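Local coordinates for protein cellobiose 2-epimerase (Ruminococcus albus, PDB 3VW5) that catalyses the reversible epimerisation of cellobiose to 4-O-beta-D-glucosyl-D-mannose, acting on an unmodified sugar, at residues 3-8 against 335-340; 348-353 against 357-362. The protein carries 2 engineered substitutions. All coordinates share one frame; numbering follows the deposited sequence.

Contact 1 of 2, residues 3-8 against 335-340; sequences ISEIRQ and NIKEYI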
ATOM      1  N   ILE A   3     -14.549  -8.015  14.453  1.00 48.09           N
ATOM      2  CA  ILE A   3     -13.658  -8.968  13.790  1.00 42.03           C
ATOM      3  C   ILE A   3     -14.434  -9.970  12.948  1.00 44.48           C
ATOM      4  O   ILE A   3     -14.039 -10.289  11.829  1.00 46.45           O
ATOM      5  CB  ILE A   3     -12.741  -9.724  14.766  1.00 44.81           C
ATOM      6  CG1 ILE A   3     -11.843  -8.748  15.514  1.00 44.94           C
ATOM      7  CG2 ILE A   3     -11.887 -10.731  14.006  1.00 37.16           C
ATOM      8  CD1 ILE A   3     -10.876  -9.414  16.452  1.00 45.68           C
ATOM      9  N   SER A   4     -15.544 -10.457  13.484  1.00 45.11           N
ATOM     10  CA  SER A   4     -16.334 -11.469  12.801  1.00 46.05           C
ATOM     11  C   SER A   4     -16.889 -10.932  11.478  1.00 45.18           C
ATOM     12  O   SER A   4     -16.898 -11.636  10.453  1.00 42.82           O
ATOM     13  CB  SER A   4     -17.458 -11.962  13.714  1.00 47.19           C
ATOM     14  OG  SER A   4     -18.688 -12.039  13.017  1.00 53.70           O
ATOM     15  N   GLU A   5     -17.333  -9.678  11.504  1.00 41.80           N
ATOM     16  CA  GLU A   5     -17.892  -9.033  10.314  1.00 48.07           C
ATOM     17  C   GLU A   5     -16.833  -8.825   9.239  1.00 45.81           C
ATOM     18  O   GLU A   5     -17.055  -9.114   8.052  1.00 42.08           O
ATOM     19  CB  GLU A   5     -18.532  -7.687  10.676  1.00 45.04           C
ATOM     20  CG  GLU A   5     -19.658  -7.789  11.704  1.00 51.13           C
ATOM     21  CD  GLU A   5     -20.112  -6.433  12.224  1.00 60.51           C
ATOM     22  OE1 GLU A   5     -19.568  -5.406  11.760  1.00 56.06           O
ATOM     23  OE2 GLU A   5     -21.008  -6.396  13.103  1.00 60.46           O
ATOM     24  N   ILE A   6     -15.674  -8.336   9.665  1.00 43.64           N
ATOM     25  CA  ILE A   6     -14.599  -8.053   8.731  1.00 41.51           C
ATOM     26  C   ILE A   6     -14.081  -9.338   8.094  1.00 39.66           C
ATOM     27  O   ILE A   6     -13.826  -9.378   6.886  1.00 36.22           O
ATOM     28  CB  ILE A   6     -13.483  -7.228   9.400  1.00 43.21           C
ATOM     29  CG1 ILE A   6     -13.896  -5.757   9.449  1.00 38.98           C
ATOM     30  CG2 ILE A   6     -12.173  -7.384   8.661  1.00 39.35           C
ATOM     31  CD1 ILE A   6     -13.070  -4.924  10.385  1.00 37.82           C
ATOM     32  N   ARG A   7     -13.965 -10.391   8.900  1.00 38.21           N
ATOM     33  CA  ARG A   7     -13.515 -11.690   8.409  1.00 41.44           C
ATOM     34  C   ARG A   7     -14.468 -12.188   7.328  1.00 43.61           C
ATOM     35  O   ARG A   7     -14.053 -12.816   6.347  1.00 41.00           O
ATOM     36  CB  ARG A   7     -13.422 -12.701   9.559  1.00 43.96           C
ATOM     37  CG  ARG A   7     -12.747 -14.023   9.189  1.00 49.47           C
ATOM     38  CD  ARG A   7     -12.689 -14.990  10.373  1.00 49.84           C
ATOM     39  NE  ARG A   7     -11.335 -15.478  10.678  1.00 57.31           N
ATOM     40  CZ  ARG A   7     -10.744 -16.493  10.045  1.00 63.76           C
ATOM     41  NH1 ARG A   7     -11.383 -17.113   9.050  1.00 53.25           N
ATOM     42  NH2 ARG A   7      -9.512 -16.889  10.398  1.00 58.12           N
ATOM     43  N   GLN A   8     -15.752 -11.882   7.510  1.00 47.19           N
ATOM     44  CA  GLN A   8     -16.789 -12.248   6.547  1.00 46.82           C
ATOM     45  C   GLN A   8     -16.661 -11.466   5.244  1.00 45.93           C
ATOM     46  O   GLN A   8     -16.819 -12.019   4.137  1.00 39.34           O
ATOM     47  CB  GLN A   8     -18.159 -11.981   7.144  1.00 48.01           C
ATOM     48  CG  GLN A   8     -18.903 -13.227   7.533  1.00 67.26           C
ATOM     49  CD  GLN A   8     -20.352 -13.170   7.099  1.00 72.92           C
ATOM     50  OE1 GLN A   8     -20.651 -12.795   5.963  1.00 63.87           O
ATOM     51  NE2 GLN A   8     -21.261 -13.523   8.006  1.00 69.51           N
ATOM     52  N   ASN A 335     -18.899   2.885   8.832  1.00 42.30           N
ATOM     53  CA  ASN A 335     -19.152   3.704   7.652  1.00 33.37           C
ATOM     54  C   ASN A 335     -18.639   3.106   6.344  1.00 36.94           C
ATOM     55  O   ASN A 335     -19.184   3.388   5.279  1.00 39.45           O
ATOM     56  CB  ASN A 335     -18.659   5.129   7.868  1.00 33.33           C
ATOM     57  CG  ASN A 335     -19.504   5.876   8.874  1.00 39.31           C
ATOM     58  OD1 ASN A 335     -20.506   6.492   8.520  1.00 46.51           O
ATOM     59  ND2 ASN A 335     -19.125   5.803  10.143  1.00 44.51           N
ATOM     60  N   ILE A 336     -17.606   2.271   6.419  1.00 37.99           N
ATOM     61  CA  ILE A 336     -17.224   1.459   5.272  1.00 35.81           C
ATOM     62  C   ILE A 336     -18.415   0.572   4.852  1.00 39.49           C
ATOM     63  O   ILE A 336     -18.749   0.481   3.666  1.00 40.67           O
ATOM     64  CB  ILE A 336     -15.992   0.590   5.580  1.00 37.60           C
ATOM     65  CG1 ILE A 336     -14.740   1.457   5.679  1.00 41.47           C
ATOM     66  CG2 ILE A 336     -15.791  -0.480   4.521  1.00 31.03           C
ATOM     67  CD1 ILE A 336     -13.531   0.686   6.174  1.00 35.30           C
ATOM     68  N   LYS A 337     -19.064  -0.065   5.822  1.00 34.13           N
ATOM     69  CA  LYS A 337     -20.203  -0.937   5.531  1.00 38.08           C
ATOM     70  C   LYS A 337     -21.358  -0.180   4.882  1.00 37.81           C
ATOM     71  O   LYS A 337     -21.911  -0.608   3.867  1.00 35.95           O
ATOM     72  CB  LYS A 337     -20.721  -1.605   6.815  1.00 41.19           C
ATOM     73  CG  LYS A 337     -19.794  -2.630   7.439  1.00 40.91           C
ATOM     74  CD  LYS A 337     -20.497  -3.416   8.542  1.00 47.06           C
ATOM     75  CE  LYS A 337     -20.822  -2.538   9.736  1.00 50.15           C
ATOM     76  NZ  LYS A 337     -21.508  -3.313  10.804  1.00 51.78           N
ATOM     77  N   GLU A 338     -21.735   0.943   5.484  1.00 38.25           N
ATOM     78  CA  GLU A 338     -22.893   1.679   5.022  1.00 36.45           C
ATOM     79  C   GLU A 338     -22.713   2.294   3.642  1.00 41.63           C
ATOM     80  O   GLU A 338     -23.634   2.259   2.818  1.00 40.70           O
ATOM     81  CB  GLU A 338     -23.284   2.751   6.026  1.00 40.71           C
ATOM     82  CG  GLU A 338     -24.740   3.182   5.886  1.00 48.79           C
ATOM     83  CD  GLU A 338     -25.213   4.058   7.036  1.00 56.88           C
ATOM     84  OE1 GLU A 338     -26.262   4.758   6.879  1.00 47.62           O
ATOM     85  OE2 GLU A 338     -24.535   4.037   8.101  1.00 56.57           O
ATOM     86  N   TYR A 339     -21.518   2.822   3.382  1.00 40.85           N
ATOM     87  CA  TYR A 339     -21.310   3.728   2.254  1.00 35.84           C
ATOM     88  C   TYR A 339     -20.236   3.347   1.267  1.00 39.46           C
ATOM     89  O   TYR A 339     -20.248   3.846   0.147  1.00 40.35           O
ATOM     90  CB  TYR A 339     -20.934   5.095   2.785  1.00 35.93           C
ATOM     91  CG  TYR A 339     -21.964   5.717   3.675  1.00 39.00           C
ATOM     92  CD1 TYR A 339     -23.296   5.829   3.261  1.00 43.78           C
ATOM     93  CD2 TYR A 339     -21.615   6.202   4.926  1.00 33.57           C
ATOM     94  CE1 TYR A 339     -24.246   6.416   4.077  1.00 42.10           C
ATOM     95  CE2 TYR A 339     -22.550   6.784   5.748  1.00 39.61           C
ATOM     96  CZ  TYR A 339     -23.865   6.894   5.322  1.00 45.73           C
ATOM     97  OH  TYR A 339     -24.797   7.493   6.143  1.00 51.59           O
ATOM     98  N   ILE A 340     -19.284   2.508   1.681  1.00 39.89           N
ATOM     99  CA  ILE A 340     -18.129   2.219   0.837  1.00 32.47           C
ATOM    100  C   ILE A 340     -18.210   0.855   0.148  1.00 34.85           C
ATOM    101  O   ILE A 340     -17.804   0.698  -0.996  1.00 37.37           O
ATOM    102  CB  ILE A 340     -16.845   2.303   1.644  1.00 34.67           C
ATOM    103  CG1 ILE A 340     -16.607   3.736   2.102  1.00 37.19           C
ATOM    104  CG2 ILE A 340     -15.672   1.819   0.821  1.00 32.61           C
ATOM    105  CD1 ILE A 340     -16.343   4.699   0.955  1.00 39.27           C
TER
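Glu5 and Lys337 reach toward each other from two helices, 2-19 and 323-340, whose backbones stay well separated here, the CA atoms of the pair lying 9.7 Å apart. Both side chains leave in the same way, with CG anti to the carbonyl carbon (chi1 -59° for Glu5 and -69° for Lys337). Beyond CG the glutamate runs extended, whereas the lysine bends at its third torsion, and the two chains meet at about a right angle. NZ of Lys337 donates to OE1 of Glu5 over 3.0 Å in a salt bridge. The ammonium group comes to OE1 from above the carboxylate plane, 45° out of it, and OE2 of Glu5 is farther from NZ, at 3.9 Å.

Each partner of the bridge has a second one on helix 323-340. OE1 of Glu5 also accepts a hydrogen bond from the indole NE1 of Trp333, while NZ of Lys337 also bridges to Glu334, which places the ammonium between two carboxylates and would probably favour its charged form. With an alanine at Glu5, the indole N-H of Trp333 would probably lose its acceptor and Lys337 would lose one of its two carboxylate partners.

The buried residues beside the bridge face elsewhere: Ile6 packs on helix 373-385, and Ile336 on helix 303-318. This is a surface salt bridge between neighbouring helices of the (alpha/alpha)6 barrel, where the helix at the start of the chain meets one near its end as the ring closes.

Contact 2 of 2, residues 348-353 against 357-362; sequences EWYSEV and HTPHDY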
ATOM      1  N   GLU A 348     -17.207  -4.732  -5.508  1.00 37.03           N
ATOM      2  CA  GLU A 348     -16.592  -4.930  -4.206  1.00 41.93           C
ATOM      3  C   GLU A 348     -16.655  -3.703  -3.305  1.00 39.59           C
ATOM      4  O   GLU A 348     -17.576  -3.585  -2.503  1.00 39.57           O
ATOM      5  CB  GLU A 348     -15.175  -5.535  -4.305  1.00 39.28           C
ATOM      6  CG  GLU A 348     -14.148  -4.705  -5.037  1.00 44.32           C
ATOM      7  CD  GLU A 348     -13.062  -4.154  -4.104  1.00 45.21           C
ATOM      8  OE1 GLU A 348     -13.087  -2.920  -3.862  1.00 45.87           O
ATOM      9  OE2 GLU A 348     -12.194  -4.936  -3.628  1.00 31.71           O
ATOM     10  N   TRP A 349     -15.675  -2.814  -3.409  1.00 36.03           N
ATOM     11  CA  TRP A 349     -15.718  -1.547  -2.685  1.00 38.01           C
ATOM     12  C   TRP A 349     -15.724  -0.417  -3.704  1.00 38.70           C
ATOM     13  O   TRP A 349     -14.998  -0.472  -4.691  1.00 40.70           O
ATOM     14  CB  TRP A 349     -14.506  -1.372  -1.752  1.00 35.40           C
ATOM     15  CG  TRP A 349     -14.475  -2.265  -0.539  1.00 37.63           C
ATOM     16  CD1 TRP A 349     -15.065  -3.504  -0.403  1.00 37.61           C
ATOM     17  CD2 TRP A 349     -13.826  -1.990   0.714  1.00 34.69           C
ATOM     18  NE1 TRP A 349     -14.822  -4.005   0.854  1.00 36.92           N
ATOM     19  CE2 TRP A 349     -14.064  -3.103   1.561  1.00 35.87           C
ATOM     20  CE3 TRP A 349     -13.061  -0.922   1.199  1.00 31.16           C
ATOM     21  CZ2 TRP A 349     -13.560  -3.174   2.871  1.00 30.34           C
ATOM     22  CZ3 TRP A 349     -12.568  -0.992   2.504  1.00 34.25           C
ATOM     23  CH2 TRP A 349     -12.822  -2.111   3.323  1.00 34.10           C
ATOM     24  N   TYR A 350     -16.543   0.603  -3.474  1.00 33.82           N
ATOM     25  CA  TYR A 350     -16.432   1.816  -4.261  1.00 35.96           C
ATOM     26  C   TYR A 350     -15.091   2.492  -4.001  1.00 33.56           C
ATOM     27  O   TYR A 350     -14.616   2.541  -2.862  1.00 32.67           O
ATOM     28  CB  TYR A 350     -17.546   2.793  -3.908  1.00 34.95           C
ATOM     29  CG  TYR A 350     -18.912   2.376  -4.357  1.00 32.08           C
ATOM     30  CD1 TYR A 350     -19.316   2.551  -5.680  1.00 34.58           C
ATOM     31  CD2 TYR A 350     -19.817   1.836  -3.457  1.00 32.98           C
ATOM     32  CE1 TYR A 350     -20.587   2.190  -6.089  1.00 34.53           C
ATOM     33  CE2 TYR A 350     -21.084   1.464  -3.852  1.00 34.68           C
ATOM     34  CZ  TYR A 350     -21.466   1.651  -5.166  1.00 36.05           C
ATOM     35  OH  TYR A 350     -22.726   1.300  -5.558  1.00 37.34           O
ATOM     36  N   SER A 351     -14.500   3.021  -5.064  1.00 33.17           N
ATOM     37  CA  SER A 351     -13.270   3.808  -4.985  1.00 35.92           C
ATOM     38  C   SER A 351     -13.391   5.073  -4.108  1.00 39.99           C
ATOM     39  O   SER A 351     -12.607   5.269  -3.170  1.00 38.27           O
ATOM     40  CB  SER A 351     -12.845   4.203  -6.397  1.00 35.32           C
ATOM     41  OG  SER A 351     -11.531   4.706  -6.413  1.00 45.68           O
ATOM     42  N   GLU A 352     -14.374   5.924  -4.419  1.00 39.57           N
ATOM     43  CA  GLU A 352     -14.524   7.225  -3.760  1.00 37.27           C
ATOM     44  C   GLU A 352     -15.988   7.595  -3.473  1.00 40.63           C
ATOM     45  O   GLU A 352     -16.843   7.588  -4.364  1.00 36.62           O
ATOM     46  CB  GLU A 352     -13.853   8.335  -4.591  1.00 35.93           C
ATOM     47  CG  GLU A 352     -12.322   8.297  -4.563  1.00 39.93           C
ATOM     48  CD  GLU A 352     -11.654   9.330  -5.474  1.00 44.57           C
ATOM     49  OE1 GLU A 352     -12.360  10.118  -6.143  1.00 49.19           O
ATOM     50  OE2 GLU A 352     -10.401   9.363  -5.530  1.00 49.53           O
ATOM     51  N   VAL A 353     -16.275   7.930  -2.222  1.00 35.75           N
ATOM     52  CA  VAL A 353     -17.609   8.393  -1.875  1.00 38.74           C
ATOM     53  C   VAL A 353     -17.550   9.748  -1.182  1.00 41.75           C
ATOM     54  O   VAL A 353     -16.766   9.924  -0.248  1.00 40.68           O
ATOM     55  CB  VAL A 353     -18.349   7.406  -0.963  1.00 39.32           C
ATOM     56  CG1 VAL A 353     -19.751   7.922  -0.687  1.00 41.31           C
ATOM     57  CG2 VAL A 353     -18.408   6.043  -1.605  1.00 36.85           C
ATOM     58  N   HIS A 357     -22.248  11.060   0.720  1.00 37.34           N
ATOM     59  CA  HIS A 357     -22.532   9.636   0.601  1.00 41.75           C
ATOM     60  C   HIS A 357     -22.903   9.183  -0.792  1.00 41.78           C
ATOM     61  O   HIS A 357     -23.573   8.162  -0.966  1.00 41.40           O
ATOM     62  CB  HIS A 357     -23.607   9.198   1.598  1.00 36.74           C
ATOM     63  CG  HIS A 357     -23.289   9.550   3.011  1.00 39.18           C
ATOM     64  ND1 HIS A 357     -24.218  10.092   3.868  1.00 42.02           N
ATOM     65  CD2 HIS A 357     -22.135   9.445   3.717  1.00 40.58           C
ATOM     66  CE1 HIS A 357     -23.658  10.296   5.052  1.00 45.95           C
ATOM     67  NE2 HIS A 357     -22.399   9.909   4.985  1.00 42.62           N
ATOM     68  N   THR A 358     -22.473   9.927  -1.796  1.00 41.46           N
ATOM     69  CA  THR A 358     -22.723   9.462  -3.141  1.00 41.68           C
ATOM     70  C   THR A 358     -21.409   9.149  -3.849  1.00 42.55           C
ATOM     71  O   THR A 358     -20.456   9.923  -3.780  1.00 40.21           O
ATOM     72  CB  THR A 358     -23.723  10.374  -3.920  1.00 40.18           C
ATOM     73  OG1 THR A 358     -23.135  10.869  -5.126  1.00 34.67           O
ATOM     74  CG2 THR A 358     -24.216  11.507  -3.052  1.00 36.73           C
ATOM     75  N   PRO A 359     -21.346   7.966  -4.477  1.00 40.91           N
ATOM     76  CA  PRO A 359     -20.118   7.453  -5.091  1.00 41.71           C
ATOM     77  C   PRO A 359     -19.744   8.294  -6.292  1.00 42.02           C
ATOM     78  O   PRO A 359     -20.641   8.770  -6.973  1.00 41.99           O
ATOM     79  CB  PRO A 359     -20.509   6.024  -5.535  1.00 40.31           C
ATOM     80  CG  PRO A 359     -21.691   5.662  -4.684  1.00 37.74           C
ATOM     81  CD  PRO A 359     -22.433   6.972  -4.493  1.00 39.02           C
ATOM     82  N   HIS A 360     -18.445   8.482  -6.520  1.00 45.35           N
ATOM     83  CA  HIS A 360     -17.938   9.121  -7.725  1.00 39.62           C
ATOM     84  C   HIS A 360     -18.046   8.108  -8.836  1.00 43.11           C
ATOM     85  O   HIS A 360     -17.280   7.153  -8.889  1.00 46.12           O
ATOM     86  CB  HIS A 360     -16.467   9.503  -7.570  1.00 42.45           C
ATOM     87  CG  HIS A 360     -16.227  10.708  -6.718  1.00 43.18           C
ATOM     88  ND1 HIS A 360     -14.959  11.145  -6.399  1.00 42.95           N
ATOM     89  CD2 HIS A 360     -17.082  11.576  -6.128  1.00 44.23           C
ATOM     90  CE1 HIS A 360     -15.044  12.228  -5.648  1.00 42.76           C
ATOM     91  NE2 HIS A 360     -16.322  12.512  -5.467  1.00 42.29           N
ATOM     92  N   ASP A 361     -18.988   8.322  -9.738  1.00 44.57           N
ATOM     93  CA  ASP A 361     -19.261   7.353 -10.789  1.00 42.45           C
ATOM     94  C   ASP A 361     -18.200   7.359 -11.886  1.00 39.88           C
ATOM     95  O   ASP A 361     -18.367   6.706 -12.915  1.00 43.94           O
ATOM     96  CB  ASP A 361     -20.669   7.585 -11.375  1.00 48.14           C
ATOM     97  CG  ASP A 361     -20.768   8.865 -12.241  1.00 53.72           C
ATOM     98  OD1 ASP A 361     -21.755   8.972 -13.005  1.00 57.62           O
ATOM     99  OD2 ASP A 361     -19.877   9.747 -12.174  1.00 46.64           O
ATOM    100  N   TYR A 362     -17.118   8.096 -11.673  1.00 36.48           N
ATOM    101  CA  TYR A 362     -16.043   8.137 -12.662  1.00 42.98           C
ATOM    102  C   TYR A 362     -14.756   7.439 -12.203  1.00 40.55           C
ATOM    103  O   TYR A 362     -13.731   7.514 -12.879  1.00 40.22           O
ATOM    104  CB  TYR A 362     -15.736   9.579 -13.070  1.00 35.97           C
ATOM    105  CG  TYR A 362     -15.422  10.494 -11.908  1.00 40.08           C
ATOM    106  CD1 TYR A 362     -16.431  11.194 -11.249  1.00 42.46           C
ATOM    107  CD2 TYR A 362     -14.120  10.663 -11.469  1.00 40.45           C
ATOM    108  CE1 TYR A 362     -16.139  12.040 -10.183  1.00 43.18           C
ATOM    109  CE2 TYR A 362     -13.817  11.498 -10.410  1.00 35.26           C
ATOM    110  CZ  TYR A 362     -14.821  12.186  -9.769  1.00 43.89           C
ATOM    111  OH  TYR A 362     -14.504  13.028  -8.716  1.00 52.46           O
TER
HETATM  112  O   HOH W   1     -16.382   5.533  -6.462  1.00 34.69           O
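Pro359 lies over one face of the Tyr350 ring, its CG 4.0 Å from the ring centroid and almost on the ring normal, a CH-pi contact that meets the ring near its middle. The neighbouring pair is polar. The carboxylate of Glu352, at the end of an extended chain, comes to the edge of the His360 imidazole, and ND1 donates to OE1 over 2.8 Å. OE1 uses the lone pair facing away from OE2 and sits 16° out of the ring plane; the carboxylate and ring planes are turned 76° against each other. The CB of His360 rests against one face of the Tyr362 ring.

Backbone contacts set these pairs side by side. His360 N donates to Glu352 O over 2.8 Å, nearly straight, next to a single bridge between Val353 and Pro359. The other two backbone groups of this pair, Glu352 N and His360 O, are joined through a water that accepts from the first and donates to the second. With CG1 anti to the backbone N (chi1 -178°), Val353 sets this methyl against the backbone of His357.

A histidine bound through ND1 to a carboxylate is held in one ring orientation, and the negative charge of Glu352 would probably polarise the imidazole and raise its affinity for a second proton.

The centres of the two contacts lie 16 Å apart on the same side of the chain's centre, and helix 323-340 leads from one to the other. Contact 1 spans nearly the whole chain, pairing helix 2-19 with that helix; contact 2 is local, folding the following segments back on each other before helix 373-385. They touch directly: Ile340 O probably accepts a hydrogen bond from Tyr350 N, Tyr339 stacks on His357, and Ile340 packs on Val353. Strand 352-353 also pairs with strand 296-302, tying contact 2 to a sheet. The end of one barrel helix is thus fastened both to the first helix and to the loop region after it.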